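Local structure of GDP-mannose-dependent alpha-(1-6)-phosphatidylinositol monomannoside mannosyltransferase (Corynebacterium glutamicum, 3OKP) at residues E183-T188 against L270-I275; G212-I217 against G238-T243; T243-A248 against V255-R260; G303-A308 against I346-M351. The protein is a glycosyltransferase of the GT-B class, built from two Rossmann-like domains and modelled here with guanosine-5'-diphosphate-alpha-D-mannose. All blocks are in the same frame, centred on the assembly; numbering follows the deposited sequence.

All four contacts belong to the Rossmann-like domain whose six-stranded parallel sheet lies beside the bound guanosine-5'-diphosphate-alpha-D-mannose, and together they illustrate how chemistry follows position. Contacts 3 and 4 are the buried, mainly apolar ones: contact 3 seals a helix onto an outermost strand, contact 4 a helix onto the run into an inner strand. Contacts 1 and 2 are partly buried; contact 1 combines methyl packing with a bridging water, and contact 2 rests on a direct tyrosine-carboxylate bond. Contacts 2 and 3 share Thr243 and helix 241-247. Contacts 1 and 4 touch, through a long, weak Asp274-Arg348 ion pair and packing of 270-275 on Val304 and Pro305. Only contact 3 includes a ligand-pocket residue, Arg260.

Contact 1. Residues E183-T188 against L270-I275; sequences EDKSAT and LAAADI
Lys185 and Thr188, on the same side of helix 182-191, close over Ala272 near the C-terminal end of helix 263-272. The apolar part of the contact centres on one methyl group: Ala272 CB lies 3.9 Å from Thr188 CG2 and 4.0 Å from Lys185 CG. Because the lysine chain is stretched out along its whole length, with CG anti to the backbone N (chi1 178°), its methylenes run alongside the Ala272 backbone, and CE comes within 3.6 Å of Ala272 O.

The polar part passes through water. Lys185 NZ donates to a water molecule, which itself donates to Ala271 O at 2.7 Å and to Ala273 O at 2.6 Å, so the ammonium group is linked indirectly to two carbonyls where the helix gives way to a loop. Asp274 OD1 stands 4.6 Å from Lys185 NZ, too far for an ion pair but near enough probably to favour the positive charge. Within helix 182-191, Thr188 OG1 donates to Asp184 O at 2.8 Å. It approaches from above the carbonyl plane, on the face opposite Thr188 N, and this bond fixes the rotation that turns CG2 to Ala272.

Arg189, next along helix 182-191, adds a hydrogen bond to Ala272 O and a salt bridge to Asp274. In this Rossmann-like domain the contact thus joins that helix to the turn entering strand 275-278 of the parallel sheet, beside strand 200-204.

Contact 2. Residues G212-I217 against G238-T243; sequences GQDSLI and GRYEST
Asp214, in the first turn of helix 213-226, and Tyr240, third residue of the type I turn Gly238-Glu241 that leads into helix 241-247, meet across backbones whose closest CA atoms, those of Asp214 and Thr243, are still 8.5 Å apart. The side chains of Asp214 and Tyr240 reach across the space between the backbones. Tyr240 holds its ring anti to the backbone N, which sends the phenol toward helix 213-226, and Tyr240 OH donates to Asp214 OD2 at 2.8 Å. The carboxylate oxygen is met on its anti side, 16° out of the carboxylate plane.

Ring and carboxylate stand almost perpendicular, 89° apart, with the acid group lying at the ring edge. Asp214 OD2 is also 3.4 Å from Tyr240 CE2, so it sits beside the hydroxyl corner of the ring and not over its face. Asp214 CG takes the rotamer between backbone N and carbonyl carbon (chi1 50°), folding the carboxylate back over its own helix start, where Ser215 N gives OD1 a weak, bent bond of 2.7 Å.

Arg281 forms a salt bridge to the same OD2, so this one buried oxygen is gripped by a phenol and a guanidinium together. Such partners, with the start of the helix beneath, would be expected to stabilise the carboxylate as an anion. A single polar bond, backed by that charge, therefore ties the start of one Rossmann-domain helix to the turn before the next.

Contact 3. Residues T243-A248 against V255-R260; sequences TLRRLA and VKFLGR. With GDD (guanosine-5'-diphosphate-alpha-D-mannose), chain B.
In the beta-alpha-beta unit of strand 231-235, helix 241-247 and strand 255-259, Phe257 of the second strand packs its ring against Leu244, Arg245 and Ala248. One ring face carries a CH-pi contact: Arg245 CG lies 3.9 Å from the centroid of the Phe257 ring and only 12° off the normal, almost directly over the centre. The arginine and phenylalanine side chains run past one another in opposite directions. With CG beside its own backbone N (chi1 -71°) and the chain extended to NE, Arg245 travels over the ring toward the strand until Phe257 CB lies over one face of the guanidinium, 3.7 Å from Arg245 NH2. The planes of ring and guanidinium remain 30° apart. The charge itself is met elsewhere, in a salt bridge from Arg245 NE to Glu241.

Around the ring edge lie Leu244 O, 3.6 Å from Phe257 CZ, and, just past the helix end, the methyl of Ala248, 4.0 Å from Phe257 CE2; Leu244 CB also packs on Phe257 CE1. Ala248 CB extends the apolar seam to Val255 CG1 at 4.1 Å.

Beyond the strand, Arg260 belongs to the ligand pocket: its guanidinium has C2 of the guanine over one face, and its CG approaches O6 of GDD at 3.3 Å.

Strand 255-259 is an outermost strand of its sheet within the chain, paired with strand 231-235. Helix 241-247 covers it on one side while Leu244 and Leu247 reach across to Ile217 of helix 213-226.

Contact 4. Residues G303-A308 against I346-M351; sequences GVPVIA and IRRAAM
Pro305, just before strand 306-308 of the Rossmann-like sheet, wedges against Arg348 and Met351, three apart on helix 345-362. The approach to that strand begins at Gly303, whose positive phi and two bonds back into the preceding turn make a Schellman motif at the end of helix 294-301.

The proline ring, puckered C-gamma exo, turns its CB and CG edge to the helix. Its CG makes the deepest approach, to 3.4 Å from Arg348 O, and also lies 3.9 Å from Arg348 CG, so the ring touches both backbone and side chain of that residue. Arg348 starts with CG beside its backbone N and bends at chi3 (-90°). Its aliphatic beginning thereby stays on the proline while its guanidinium end turns away to the end of helix 331-342, where NE and NH2 donate to the carbonyls of Leu341 and Leu342. Those two bonds hold the head group; Asp274 is a further, long and weak ionic partner.

Met351 closes the other part of the wedge. Its CB is 4.1 Å from Pro305 CB, and the chain then runs straight through chi2 before the bend at chi3 (66°) carries the terminal methyl back over the proline. Leu341 of helix 331-342 touches Met351 as well, so the thioether side chain lies between the loop at Pro305 and helix 331-342. Met351 CE finishes 4.0 Å from Pro305 CB and 4.4 Å from Val306 O, where the strand begins.

Contact 1. Residues E183-T188 against L270-I275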
loop_
_atom_site.group_PDB
_atom_site.type_symbol
_atom_site.label_atom_id
_atom_site.label_comp_id
_atom_site.label_asym_id
_atom_site.label_seq_id
_atom_site.Cartn_x
_atom_site.Cartn_y
_atom_site.Cartn_z
ATOM N N GLU A 183 -7.252 27.979 3.628
ATOM C CA GLU A 183 -7.347 28.226 5.072
ATOM C C GLU A 183 -6.625 27.150 5.880
ATOM O O GLU A 183 -5.812 27.464 6.751
ATOM C CB GLU A 183 -8.808 28.352 5.538
ATOM C CG GLU A 183 -8.940 28.707 7.031
ATOM C CD GLU A 183 -10.379 28.811 7.536
ATOM O OE1 GLU A 183 -11.335 28.671 6.741
ATOM O OE2 GLU A 183 -10.550 29.039 8.752
ATOM N N ASP A 184 -6.923 25.887 5.581
ATOM C CA ASP A 184 -6.348 24.765 6.314
ATOM C C ASP A 184 -4.841 24.645 6.103
ATOM O O ASP A 184 -4.100 24.380 7.051
ATOM C CB ASP A 184 -7.066 23.458 5.956
ATOM C CG ASP A 184 -8.493 23.410 6.489
ATOM O OD1 ASP A 184 -8.853 24.261 7.330
ATOM O OD2 ASP A 184 -9.259 22.518 6.071
ATOM N N LYS A 185 -4.402 24.859 4.862
ATOM C CA LYS A 185 -2.982 24.828 4.508
ATOM C C LYS A 185 -2.195 25.920 5.243
ATOM O O LYS A 185 -1.106 25.665 5.763
ATOM C CB LYS A 185 -2.808 24.964 2.989
ATOM C CG LYS A 185 -1.357 24.986 2.512
ATOM C CD LYS A 185 -1.276 25.017 0.996
ATOM C CE LYS A 185 0.172 25.031 0.513
ATOM N NZ LYS A 185 0.237 24.903 -0.968
ATOM N N SER A 186 -2.750 27.131 5.277
ATOM C CA SER A 186 -2.111 28.246 5.971
ATOM C C SER A 186 -2.017 27.991 7.480
ATOM O O SER A 186 -0.973 28.233 8.085
ATOM C CB SER A 186 -2.840 29.561 5.682
ATOM O OG SER A 186 -2.068 30.671 6.110
ATOM N N ALA A 187 -3.099 27.479 8.068
ATOM C CA ALA A 187 -3.146 27.173 9.503
ATOM C C ALA A 187 -2.206 26.036 9.906
ATOM O O ALA A 187 -1.563 26.109 10.955
ATOM C CB ALA A 187 -4.581 26.875 9.951
ATOM N N THR A 188 -2.129 24.994 9.073
ATOM C CA THR A 188 -1.235 23.858 9.319
ATOM C C THR A 188 0.226 24.316 9.398
ATOM O O THR A 188 0.956 23.929 10.311
ATOM C CB THR A 188 -1.408 22.751 8.241
ATOM O OG1 THR A 188 -2.753 22.261 8.274
ATOM C CG2 THR A 188 -0.449 21.587 8.471
ATOM N N LEU A 270 0.857 16.670 5.155
ATOM C CA LEU A 270 1.089 16.249 3.775
ATOM C C LEU A 270 0.492 17.252 2.782
ATOM O O LEU A 270 1.187 17.733 1.886
ATOM C CB LEU A 270 0.524 14.838 3.541
ATOM C CG LEU A 270 0.532 14.215 2.136
ATOM C CD1 LEU A 270 1.920 14.220 1.507
ATOM C CD2 LEU A 270 -0.025 12.797 2.181
ATOM N N ALA A 271 -0.784 17.586 2.974
ATOM C CA ALA A 271 -1.508 18.481 2.067
ATOM C C ALA A 271 -0.955 19.911 2.041
ATOM O O ALA A 271 -1.147 20.638 1.062
ATOM C CB ALA A 271 -2.994 18.486 2.414
ATOM N N ALA A 272 -0.264 20.304 3.109
ATOM C CA ALA A 272 0.303 21.649 3.225
ATOM C C ALA A 272 1.711 21.771 2.623
ATOM O O ALA A 272 2.231 22.879 2.464
ATOM C CB ALA A 272 0.301 22.103 4.684
ATOM N N ALA A 273 2.314 20.634 2.284
ATOM C CA ALA A 273 3.668 20.601 1.720
ATOM C C ALA A 273 3.714 21.071 0.266
ATOM O O ALA A 273 2.726 20.972 -0.467
ATOM C CB ALA A 273 4.258 19.200 1.838
ATOM N N ASP A 274 4.872 21.578 -0.141
ATOM C CA ASP A 274 5.109 21.961 -1.528
ATOM C C ASP A 274 5.481 20.747 -2.383
ATOM O O ASP A 274 5.076 20.645 -3.542
ATOM C CB ASP A 274 6.203 23.031 -1.602
ATOM C CG ASP A 274 5.790 24.335 -0.934
ATOM O OD1 ASP A 274 4.841 24.983 -1.427
ATOM O OD2 ASP A 274 6.414 24.713 0.084
ATOM N N ILE A 275 6.256 19.834 -1.802
ATOM C CA ILE A 275 6.703 18.621 -2.489
ATOM C C ILE A 275 6.626 17.435 -1.529
ATOM O O ILE A 275 6.959 17.568 -0.351
ATOM C CB ILE A 275 8.175 18.751 -3.000
ATOM C CG1 ILE A 275 8.352 19.984 -3.897
ATOM C CG2 ILE A 275 8.623 17.480 -3.738
ATOM C CD1 ILE A 275 9.811 20.345 -4.167
HETATM O O HOH W 1 0.314 21.815 -0.862
#

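Contact 2. Residues G212-I217 against G238-T243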
loop_
_atom_site.group_PDB
_atom_site.type_symbol
_atom_site.label_atom_id
_atom_site.label_comp_id
_atom_site.label_asym_id
_atom_site.label_seq_id
_atom_site.Cartn_x
_atom_site.Cartn_y
_atom_site.Cartn_z
ATOM N N GLY A 212 14.878 6.058 1.853
ATOM C CA GLY A 212 15.671 7.158 1.318
ATOM C C GLY A 212 15.539 8.487 2.036
ATOM O O GLY A 212 15.776 9.542 1.431
ATOM N N GLN A 213 15.162 8.452 3.316
ATOM C CA GLN A 213 15.248 9.647 4.159
ATOM C C GLN A 213 16.710 10.073 4.260
ATOM O O GLN A 213 17.008 11.266 4.305
ATOM C CB GLN A 213 14.695 9.407 5.569
ATOM C CG GLN A 213 13.192 9.165 5.653
ATOM C CD GLN A 213 12.827 7.691 5.675
ATOM O OE1 GLN A 213 13.688 6.818 5.539
ATOM N NE2 GLN A 213 11.542 7.407 5.854
ATOM N N ASP A 214 17.612 9.090 4.289
ATOM C CA ASP A 214 19.051 9.363 4.295
ATOM C C ASP A 214 19.499 10.070 3.016
ATOM O O ASP A 214 20.299 11.005 3.073
ATOM C CB ASP A 214 19.884 8.095 4.578
ATOM C CG ASP A 214 19.509 6.899 3.699
ATOM O OD1 ASP A 214 18.765 7.042 2.705
ATOM O OD2 ASP A 214 19.988 5.787 4.012
ATOM N N SER A 215 18.958 9.638 1.876
ATOM C CA SER A 215 19.233 10.271 0.581
ATOM C C SER A 215 18.746 11.722 0.570
ATOM O O SER A 215 19.444 12.615 0.080
ATOM C CB SER A 215 18.570 9.488 -0.555
ATOM O OG SER A 215 18.997 8.138 -0.574
ATOM N N LEU A 216 17.550 11.939 1.119
ATOM C CA LEU A 216 16.960 13.273 1.266
ATOM C C LEU A 216 17.817 14.196 2.133
ATOM O O LEU A 216 18.072 15.349 1.762
ATOM C CB LEU A 216 15.541 13.161 1.846
ATOM C CG LEU A 216 14.282 13.471 1.015
ATOM C CD1 LEU A 216 14.499 13.503 -0.502
ATOM C CD2 LEU A 216 13.124 12.540 1.386
ATOM N N ILE A 217 18.259 13.683 3.282
ATOM C CA ILE A 217 19.109 14.435 4.207
ATOM C C ILE A 217 20.433 14.839 3.547
ATOM O O ILE A 217 20.901 15.969 3.719
ATOM C CB ILE A 217 19.346 13.650 5.529
ATOM C CG1 ILE A 217 18.069 13.657 6.385
ATOM C CG2 ILE A 217 20.522 14.223 6.311
ATOM C CD1 ILE A 217 18.030 12.580 7.469
ATOM N N GLY A 238 10.807 4.453 13.307
ATOM C CA GLY A 238 11.550 3.255 12.924
ATOM C C GLY A 238 12.949 3.209 13.505
ATOM O O GLY A 238 13.445 4.205 14.037
ATOM N N ARG A 239 13.587 2.046 13.377
ATOM C CA ARG A 239 14.891 1.771 13.985
ATOM C C ARG A 239 16.039 2.617 13.420
ATOM O O ARG A 239 17.065 2.792 14.080
ATOM C CB ARG A 239 15.226 0.278 13.855
ATOM N N TYR A 240 15.851 3.142 12.211
ATOM C CA TYR A 240 16.873 3.932 11.518
ATOM C C TYR A 240 16.925 5.391 11.992
ATOM O O TYR A 240 17.770 6.160 11.532
ATOM C CB TYR A 240 16.622 3.864 10.007
ATOM C CG TYR A 240 17.808 4.152 9.104
ATOM C CD1 TYR A 240 19.055 3.557 9.322
ATOM C CD2 TYR A 240 17.664 4.983 7.994
ATOM C CE1 TYR A 240 20.134 3.813 8.470
ATOM C CE2 TYR A 240 18.730 5.243 7.139
ATOM C CZ TYR A 240 19.958 4.658 7.379
ATOM O OH TYR A 240 21.003 4.925 6.524
ATOM N N GLU A 241 16.033 5.759 12.916
ATOM C CA GLU A 241 15.918 7.137 13.424
ATOM C C GLU A 241 17.238 7.734 13.931
ATOM O O GLU A 241 17.603 8.849 13.548
ATOM C CB GLU A 241 14.850 7.228 14.525
ATOM C CG GLU A 241 14.486 8.664 14.922
ATOM C CD GLU A 241 13.784 8.765 16.271
ATOM O OE1 GLU A 241 13.040 7.832 16.649
ATOM O OE2 GLU A 241 13.974 9.787 16.958
ATOM N N SER A 242 17.942 6.995 14.787
ATOM C CA SER A 242 19.192 7.478 15.384
ATOM C C SER A 242 20.258 7.786 14.329
ATOM O O SER A 242 20.996 8.768 14.449
ATOM C CB SER A 242 19.726 6.489 16.424
ATOM O OG SER A 242 20.023 5.236 15.833
ATOM N N THR A 243 20.323 6.949 13.294
ATOM C CA THR A 243 21.234 7.170 12.171
ATOM C C THR A 243 20.819 8.393 11.344
ATOM O O THR A 243 21.671 9.177 10.922
ATOM C CB THR A 243 21.341 5.918 11.270
ATOM O OG1 THR A 243 21.689 4.781 12.072
ATOM C CG2 THR A 243 22.405 6.110 10.196
#

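Contact 3. Residues T243-A248 against V255-R260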
loop_
_atom_site.group_PDB
_atom_site.type_symbol
_atom_site.label_atom_id
_atom_site.label_comp_id
_atom_site.label_asym_id
_atom_site.label_seq_id
_atom_site.Cartn_x
_atom_site.Cartn_y
_atom_site.Cartn_z
ATOM N N THR A 243 20.323 6.949 13.294
ATOM C CA THR A 243 21.234 7.170 12.171
ATOM C C THR A 243 20.819 8.393 11.344
ATOM O O THR A 243 21.671 9.177 10.922
ATOM C CB THR A 243 21.341 5.918 11.270
ATOM O OG1 THR A 243 21.689 4.781 12.072
ATOM C CG2 THR A 243 22.405 6.110 10.196
ATOM N N LEU A 244 19.514 8.550 11.126
ATOM C CA LEU A 244 18.983 9.705 10.398
ATOM C C LEU A 244 19.275 11.022 11.123
ATOM O O LEU A 244 19.665 12.008 10.498
ATOM C CB LEU A 244 17.477 9.551 10.145
ATOM C CG LEU A 244 17.029 8.451 9.171
ATOM C CD1 LEU A 244 15.510 8.356 9.117
ATOM C CD2 LEU A 244 17.607 8.666 7.774
ATOM N N ARG A 245 19.095 11.023 12.442
ATOM C CA ARG A 245 19.390 12.203 13.258
ATOM C C ARG A 245 20.876 12.575 13.186
ATOM O O ARG A 245 21.216 13.756 13.105
ATOM C CB ARG A 245 18.952 11.986 14.709
ATOM C CG ARG A 245 17.441 11.974 14.918
ATOM C CD ARG A 245 17.102 11.808 16.394
ATOM N NE ARG A 245 15.669 11.914 16.673
ATOM C CZ ARG A 245 15.018 13.058 16.885
ATOM N NH1 ARG A 245 15.660 14.221 16.842
ATOM N NH2 ARG A 245 13.717 13.040 17.139
ATOM N N ARG A 246 21.747 11.565 13.195
ATOM C CA ARG A 246 23.192 11.781 13.083
ATOM C C ARG A 246 23.562 12.359 11.714
ATOM O O ARG A 246 24.383 13.272 11.617
ATOM C CB ARG A 246 23.961 10.481 13.339
ATOM C CG ARG A 246 25.417 10.697 13.748
ATOM C CD ARG A 246 26.248 9.419 13.661
ATOM N NE ARG A 246 26.532 9.044 12.275
ATOM C CZ ARG A 246 26.036 7.972 11.661
ATOM N NH1 ARG A 246 25.231 7.135 12.306
ATOM N NH2 ARG A 246 26.358 7.730 10.396
ATOM N N LEU A 247 22.944 11.822 10.665
ATOM C CA LEU A 247 23.124 12.327 9.304
ATOM C C LEU A 247 22.691 13.788 9.168
ATOM O O LEU A 247 23.297 14.552 8.420
ATOM C CB LEU A 247 22.355 11.449 8.310
ATOM C CG LEU A 247 23.078 10.430 7.410
ATOM C CD1 LEU A 247 24.466 10.003 7.900
ATOM C CD2 LEU A 247 22.186 9.217 7.167
ATOM N N ALA A 248 21.655 14.166 9.913
ATOM C CA ALA A 248 21.069 15.500 9.820
ATOM C C ALA A 248 21.717 16.547 10.735
ATOM O O ALA A 248 21.244 17.682 10.801
ATOM C CB ALA A 248 19.565 15.428 10.072
ATOM N N VAL A 255 15.762 20.462 9.056
ATOM C CA VAL A 255 15.234 19.099 9.063
ATOM C C VAL A 255 14.467 18.869 10.362
ATOM O O VAL A 255 15.002 19.083 11.454
ATOM C CB VAL A 255 16.361 18.037 8.903
ATOM C CG1 VAL A 255 15.798 16.623 8.997
ATOM C CG2 VAL A 255 17.094 18.217 7.578
ATOM N N LYS A 256 13.214 18.441 10.236
ATOM C CA LYS A 256 12.358 18.205 11.394
ATOM C C LYS A 256 11.925 16.742 11.496
ATOM O O LYS A 256 11.309 16.198 10.573
ATOM C CB LYS A 256 11.123 19.117 11.347
ATOM C CG LYS A 256 11.423 20.611 11.162
ATOM C CD LYS A 256 11.954 21.249 12.441
ATOM C CE LYS A 256 12.164 22.752 12.278
ATOM N NZ LYS A 256 13.400 23.073 11.515
ATOM N N PHE A 257 12.260 16.116 12.623
ATOM C CA PHE A 257 11.791 14.771 12.939
ATOM C C PHE A 257 10.524 14.875 13.773
ATOM O O PHE A 257 10.576 15.101 14.986
ATOM C CB PHE A 257 12.870 13.976 13.682
ATOM C CG PHE A 257 14.070 13.650 12.838
ATOM C CD1 PHE A 257 14.106 12.487 12.076
ATOM C CD2 PHE A 257 15.164 14.511 12.800
ATOM C CE1 PHE A 257 15.218 12.184 11.292
ATOM C CE2 PHE A 257 16.273 14.220 12.017
ATOM C CZ PHE A 257 16.302 13.053 11.263
ATOM N N LEU A 258 9.383 14.712 13.112
ATOM C CA LEU A 258 8.087 14.942 13.744
ATOM C C LEU A 258 7.534 13.704 14.449
ATOM O O LEU A 258 6.517 13.782 15.143
ATOM C CB LEU A 258 7.076 15.478 12.717
ATOM C CG LEU A 258 7.398 16.790 11.983
ATOM C CD1 LEU A 258 6.259 17.170 11.041
ATOM C CD2 LEU A 258 7.695 17.939 12.950
ATOM N N GLY A 259 8.203 12.567 14.266
ATOM C CA GLY A 259 7.751 11.299 14.833
ATOM C C GLY A 259 6.539 10.760 14.098
ATOM O O GLY A 259 6.203 11.231 13.006
ATOM N N ARG A 260 5.881 9.768 14.690
ATOM C CA ARG A 260 4.678 9.210 14.090
ATOM C C ARG A 260 3.483 10.084 14.454
ATOM O O ARG A 260 3.047 10.110 15.607
ATOM C CB ARG A 260 4.458 7.758 14.525
ATOM C CG ARG A 260 3.649 6.964 13.521
ATOM C CD ARG A 260 3.245 5.593 14.022
ATOM N NE ARG A 260 2.399 4.917 13.039
ATOM C CZ ARG A 260 1.071 5.002 12.998
ATOM N NH1 ARG A 260 0.411 5.731 13.891
ATOM N NH2 ARG A 260 0.397 4.351 12.061
HETATM N N2 GDD B . -0.763 7.693 10.886
HETATM C C2 GDD B . 0.465 7.640 10.316
HETATM N N1 GDD B . 1.493 8.331 10.865
HETATM N N3 GDD B . 0.655 6.898 9.200
HETATM C C4 GDD B . 1.880 6.836 8.614
HETATM C C5 GDD B . 2.943 7.535 9.164
HETATM C C6 GDD B . 2.730 8.293 10.311
HETATM O O6 GDD B . 3.668 8.933 10.830
HETATM N N7 GDD B . 4.024 7.296 8.395
HETATM C C8 GDD B . 3.641 6.469 7.395
HETATM N N9 GDD B . 2.335 6.191 7.535
HETATM C "C1'" GDD B . 1.499 5.331 6.658
HETATM C "C2'" GDD B . 1.268 6.000 5.313
HETATM O "O2'" GDD B . 0.168 6.912 5.355
HETATM C "C3'" GDD B . 1.016 4.823 4.391
HETATM O "O3'" GDD B . -0.385 4.533 4.328
HETATM C "C4'" GDD B . 1.758 3.655 5.034
HETATM O "O4'" GDD B . 2.109 4.071 6.360
HETATM C "C5'" GDD B . 3.021 3.288 4.257
HETATM O "O5'" GDD B . 2.759 2.240 3.320
HETATM P PA GDD B . 3.575 2.037 2.137
HETATM O O1A GDD B . 3.006 1.214 1.385
HETATM O O2A GDD B . 3.712 3.118 1.511
HETATM O O3A GDD B . 4.893 1.540 2.487
HETATM P PB GDD B . 5.148 0.379 3.323
HETATM O O2B GDD B . 4.301 -0.519 3.123
HETATM O O3B GDD B . 6.285 -0.067 3.062
HETATM O O1B GDD B . 5.126 0.762 4.713
#

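Contact 4. Residues G303-A308 against I346-M351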
loop_
_atom_site.group_PDB
_atom_site.type_symbol
_atom_site.label_atom_id
_atom_site.label_comp_id
_atom_site.label_asym_id
_atom_site.label_seq_id
_atom_site.Cartn_x
_atom_site.Cartn_y
_atom_site.Cartn_z
ATOM N N GLY A 303 -3.010 16.438 -3.806
ATOM C CA GLY A 303 -2.643 17.443 -4.802
ATOM C C GLY A 303 -1.229 17.976 -4.644
ATOM O O GLY A 303 -0.974 19.155 -4.894
ATOM N N VAL A 304 -0.314 17.100 -4.238
ATOM C CA VAL A 304 1.075 17.473 -3.972
ATOM C C VAL A 304 2.003 16.769 -4.971
ATOM O O VAL A 304 1.895 15.554 -5.150
ATOM C CB VAL A 304 1.483 17.112 -2.514
ATOM C CG1 VAL A 304 2.925 17.526 -2.213
ATOM C CG2 VAL A 304 0.525 17.753 -1.509
ATOM N N PRO A 305 2.904 17.532 -5.636
ATOM C CA PRO A 305 3.895 16.966 -6.562
ATOM C C PRO A 305 4.743 15.882 -5.893
ATOM O O PRO A 305 5.113 16.023 -4.728
ATOM C CB PRO A 305 4.780 18.167 -6.914
ATOM C CG PRO A 305 3.919 19.351 -6.694
ATOM C CD PRO A 305 3.014 19.001 -5.549
ATOM N N VAL A 306 5.042 14.814 -6.626
ATOM C CA VAL A 306 5.748 13.671 -6.051
ATOM C C VAL A 306 7.138 13.467 -6.648
ATOM O O VAL A 306 7.319 13.539 -7.859
ATOM C CB VAL A 306 4.914 12.364 -6.184
ATOM C CG1 VAL A 306 5.747 11.130 -5.834
ATOM C CG2 VAL A 306 3.680 12.433 -5.302
ATOM N N ILE A 307 8.117 13.235 -5.781
ATOM C CA ILE A 307 9.386 12.657 -6.203
ATOM C C ILE A 307 9.440 11.238 -5.635
ATOM O O ILE A 307 9.381 11.035 -4.418
ATOM C CB ILE A 307 10.612 13.506 -5.778
ATOM C CG1 ILE A 307 10.587 14.866 -6.491
ATOM C CG2 ILE A 307 11.919 12.760 -6.085
ATOM C CD1 ILE A 307 11.644 15.845 -6.031
ATOM N N ALA A 308 9.501 10.263 -6.537
ATOM C CA ALA A 308 9.529 8.851 -6.170
ATOM C C ALA A 308 10.892 8.246 -6.487
ATOM O O ALA A 308 11.674 8.817 -7.254
ATOM C CB ALA A 308 8.419 8.095 -6.895
ATOM N N ILE A 346 4.268 27.344 -10.404
ATOM C CA ILE A 346 3.296 27.060 -11.462
ATOM C C ILE A 346 3.358 25.591 -11.868
ATOM O O ILE A 346 2.325 24.927 -11.977
ATOM C CB ILE A 346 3.490 27.982 -12.685
ATOM C CG1 ILE A 346 3.123 29.419 -12.314
ATOM C CG2 ILE A 346 2.656 27.502 -13.886
ATOM C CD1 ILE A 346 3.163 30.368 -13.476
ATOM N N ARG A 347 4.574 25.095 -12.081
ATOM C CA ARG A 347 4.804 23.685 -12.366
ATOM C C ARG A 347 4.280 22.812 -11.223
ATOM O O ARG A 347 3.641 21.787 -11.466
ATOM C CB ARG A 347 6.293 23.429 -12.610
ATOM C CG ARG A 347 6.626 22.027 -13.083
ATOM C CD ARG A 347 8.107 21.897 -13.376
ATOM N NE ARG A 347 8.529 20.500 -13.423
ATOM C CZ ARG A 347 9.795 20.098 -13.480
ATOM N NH1 ARG A 347 10.786 20.984 -13.500
ATOM N NH2 ARG A 347 10.072 18.804 -13.517
ATOM N N ARG A 348 4.544 23.228 -9.984
ATOM C CA ARG A 348 4.051 22.512 -8.804
ATOM C C ARG A 348 2.526 22.438 -8.776
ATOM O O ARG A 348 1.961 21.364 -8.562
ATOM C CB ARG A 348 4.584 23.138 -7.511
ATOM C CG ARG A 348 5.962 22.642 -7.122
ATOM C CD ARG A 348 6.336 23.051 -5.706
ATOM N NE ARG A 348 7.012 24.346 -5.681
ATOM C CZ ARG A 348 6.491 25.470 -5.199
ATOM N NH1 ARG A 348 5.272 25.488 -4.681
ATOM N NH2 ARG A 348 7.203 26.586 -5.237
ATOM N N ALA A 349 1.870 23.576 -9.008
ATOM C CA ALA A 349 0.409 23.630 -9.072
ATOM C C ALA A 349 -0.143 22.688 -10.147
ATOM O O ALA A 349 -1.117 21.979 -9.907
ATOM C CB ALA A 349 -0.066 25.059 -9.312
ATOM N N ALA A 350 0.497 22.678 -11.315
ATOM C CA ALA A 350 0.091 21.816 -12.430
ATOM C C ALA A 350 0.296 20.331 -12.129
ATOM O O ALA A 350 -0.567 19.507 -12.442
ATOM C CB ALA A 350 0.827 22.209 -13.711
ATOM N N MET A 351 1.437 19.999 -11.527
ATOM C CA MET A 351 1.750 18.620 -11.152
ATOM C C MET A 351 0.789 18.080 -10.098
ATOM O O MET A 351 0.279 16.964 -10.231
ATOM C CB MET A 351 3.193 18.505 -10.658
ATOM C CG MET A 351 4.229 18.552 -11.766
ATOM S SD MET A 351 5.913 18.451 -11.134
ATOM C CE MET A 351 5.934 16.790 -10.474
#